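Local coordinates for protein sugar phosphate isomerase/epimerase (Parabacteroides distasonis, PDB 3L23) that probably acts as an isomerase or epimerase of sugar phosphates, and binds a magnesium ion in a xylose isomerase-like TIM barrel, at residues I198-L203 with V228-K233. Sequence-based numbering, arbitrary orientation.
Sequences IYDLML and VEYMQK
Tyr230 OH donates a hydrogen bond to Asp200 OD1 at 2.7 Å, the only hydrogen bond between the segments 198-203 and 228-233, which run nearly parallel, at 18°, with axes 13.4 Å apart. So wide a spacing shows how one long side chain can bridge helices that do not pack backbone to backbone. The hydroxyl meets OD1 on its syn side, somewhat out of the carboxylate plane, while carboxylate and phenol ring lie almost flat with each other. With its CG anti to the carbonyl carbon, Asp200 carries its carboxylate over to the hydroxyl; OD2 accepts a hydrogen bond from Gln197 NE2, so both oxygens are engaged and the rotation of the group is probably fixed.

Away from the hydroxyl, along the ring, the contact turns apolar. Tyr199, its CG anti to the backbone N (chi1 -161°), directs the edge of its ring toward the face of Tyr230 in an offset edge-to-face pair, centroids 5.5 Å apart and planes at 76°. The closest carbons are Tyr199 CD2 and Tyr230 CE1, 3.7 Å apart. Leu203 CD1 lies at the edge of the Tyr230 ring, 3.8 Å from Tyr230 CE1. Replacing Tyr230 with an alanine would probably leave Asp200 OD1 without its donor and open a gap beside Tyr199 and Leu203.

Phe171 and Phe213 also meet the Tyr199 ring. The side chain of Tyr199 lies near the metal site, about 11 Å from the magnesium ion itself. Helix 198-205 leads into strand 211-216, whose Met215 touches both tyrosines, and helix 227-233 lies in the chain between that strand and its parallel neighbour 238-243: the beta-alpha alternation of a TIM barrel, here of the xylose isomerase-like kind.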
loop_
_atom_site.group_PDB
_atom_site.type_symbol
_atom_site.label_atom_id
_atom_site.label_comp_id
_atom_site.label_asym_id
_atom_site.label_seq_id
_atom_site.Cartn_x
_atom_site.Cartn_y
_atom_site.Cartn_z
ATOM N N ILE A 198 -6.683 11.806 11.814
ATOM C CA ILE A 198 -5.350 11.958 11.198
ATOM C C ILE A 198 -5.414 11.927 9.685
ATOM O O ILE A 198 -4.797 12.752 9.028
ATOM C CB ILE A 198 -4.327 10.911 11.774
ATOM C CG1 ILE A 198 -4.032 11.211 13.232
ATOM C CG2 ILE A 198 -3.007 10.908 10.968
ATOM C CD1 ILE A 198 -3.443 10.025 13.988
ATOM N N TYR A 199 -6.159 10.987 9.098
ATOM C CA TYR A 199 -6.231 10.886 7.640
ATOM C C TYR A 199 -6.746 12.179 6.982
ATOM O O TYR A 199 -6.271 12.578 5.885
ATOM C CB TYR A 199 -7.122 9.699 7.278
ATOM C CG TYR A 199 -6.967 9.146 5.871
ATOM C CD1 TYR A 199 -5.802 8.471 5.484
ATOM C CD2 TYR A 199 -7.981 9.293 4.927
ATOM C CE1 TYR A 199 -5.670 7.961 4.204
ATOM C CE2 TYR A 199 -7.843 8.772 3.654
ATOM C CZ TYR A 199 -6.708 8.126 3.297
ATOM O OH TYR A 199 -6.536 7.615 2.027
ATOM N N ASP A 200 -7.752 12.794 7.601
ATOM C CA ASP A 200 -8.269 14.093 7.115
ATOM C C ASP A 200 -7.207 15.182 7.145
ATOM O O ASP A 200 -7.145 15.989 6.229
ATOM C CB ASP A 200 -9.526 14.479 7.862
ATOM C CG ASP A 200 -10.625 13.494 7.615
ATOM O OD1 ASP A 200 -10.665 12.993 6.482
ATOM O OD2 ASP A 200 -11.423 13.194 8.508
ATOM N N LEU A 201 -6.357 15.188 8.166
ATOM C CA LEU A 201 -5.251 16.121 8.230
ATOM C C LEU A 201 -4.228 15.806 7.132
ATOM O O LEU A 201 -3.624 16.725 6.558
ATOM C CB LEU A 201 -4.579 16.105 9.613
ATOM C CG LEU A 201 -5.455 16.472 10.820
ATOM C CD1 LEU A 201 -4.704 16.220 12.115
ATOM C CD2 LEU A 201 -5.981 17.909 10.694
HETATM N N MSE A 202 -4.028 14.520 6.824
HETATM C CA MSE A 202 -3.067 14.147 5.785
HETATM C C MSE A 202 -3.531 14.642 4.427
HETATM O O MSE A 202 -2.737 15.177 3.649
HETATM C CB MSE A 202 -2.834 12.629 5.760
HETATM C CG MSE A 202 -2.016 12.135 6.944
HETATM SE SE MSE A 202 -1.810 10.182 6.665
HETATM C CE MSE A 202 -0.537 9.892 8.088
ATOM N N LEU A 203 -4.806 14.435 4.137
ATOM C CA LEU A 203 -5.414 14.959 2.902
ATOM C C LEU A 203 -5.278 16.467 2.837
ATOM O O LEU A 203 -4.853 17.030 1.820
ATOM C CB LEU A 203 -6.880 14.570 2.833
ATOM C CG LEU A 203 -7.125 13.090 2.513
ATOM C CD1 LEU A 203 -8.541 12.661 3.008
ATOM C CD2 LEU A 203 -6.867 12.724 1.022
ATOM N N VAL A 228 -16.221 4.335 0.280
ATOM C CA VAL A 228 -16.997 4.917 -0.827
ATOM C C VAL A 228 -17.168 6.422 -0.654
ATOM O O VAL A 228 -16.979 7.184 -1.595
ATOM C CB VAL A 228 -18.310 4.166 -0.990
ATOM C CG1 VAL A 228 -19.263 4.910 -1.922
ATOM C CG2 VAL A 228 -18.019 2.720 -1.501
ATOM N N GLU A 229 -17.537 6.862 0.547
ATOM C CA GLU A 229 -17.598 8.286 0.862
ATOM C C GLU A 229 -16.268 9.001 0.638
ATOM O O GLU A 229 -16.249 10.130 0.128
ATOM C CB GLU A 229 -18.032 8.499 2.320
ATOM C CG GLU A 229 -18.096 9.959 2.748
ATOM C CD GLU A 229 -18.382 10.172 4.263
ATOM O OE1 GLU A 229 -18.296 9.204 5.080
ATOM O OE2 GLU A 229 -18.700 11.340 4.597
ATOM N N TYR A 230 -15.163 8.379 1.046
ATOM C CA TYR A 230 -13.833 8.963 0.828
ATOM C C TYR A 230 -13.525 9.141 -0.666
ATOM O O TYR A 230 -13.024 10.199 -1.095
ATOM C CB TYR A 230 -12.716 8.168 1.541
ATOM C CG TYR A 230 -12.432 8.772 2.886
ATOM C CD1 TYR A 230 -11.635 9.891 3.007
ATOM C CD2 TYR A 230 -13.032 8.258 4.043
ATOM C CE1 TYR A 230 -11.415 10.491 4.267
ATOM C CE2 TYR A 230 -12.840 8.847 5.247
ATOM C CZ TYR A 230 -12.042 9.979 5.364
ATOM O OH TYR A 230 -11.889 10.551 6.621
HETATM N N MSE A 231 -13.783 8.110 -1.462
HETATM C CA MSE A 231 -13.607 8.226 -2.924
HETATM C C MSE A 231 -14.502 9.337 -3.527
HETATM O O MSE A 231 -14.080 10.063 -4.421
HETATM C CB MSE A 231 -13.877 6.879 -3.630
HETATM C CG MSE A 231 -12.685 5.959 -3.630
HETATM SE SE MSE A 231 -13.075 4.331 -4.627
HETATM C CE MSE A 231 -14.146 3.367 -3.296
ATOM N N GLN A 232 -15.727 9.477 -3.035
ATOM C CA GLN A 232 -16.629 10.524 -3.559
ATOM C C GLN A 232 -16.142 11.908 -3.175
ATOM O O GLN A 232 -16.235 12.850 -3.963
ATOM C CB GLN A 232 -18.055 10.311 -3.068
ATOM C CG GLN A 232 -18.726 9.062 -3.667
ATOM C CD GLN A 232 -20.049 8.661 -2.967
ATOM O OE1 GLN A 232 -20.514 9.344 -2.067
ATOM N NE2 GLN A 232 -20.662 7.587 -3.422
ATOM N N LYS A 233 -15.642 12.035 -1.950
ATOM C CA LYS A 233 -15.189 13.350 -1.434
ATOM C C LYS A 233 -13.835 13.767 -1.973
ATOM O O LYS A 233 -13.616 14.958 -2.230
ATOM C CB LYS A 233 -15.137 13.351 0.103
ATOM C CG LYS A 233 -16.480 13.468 0.803
#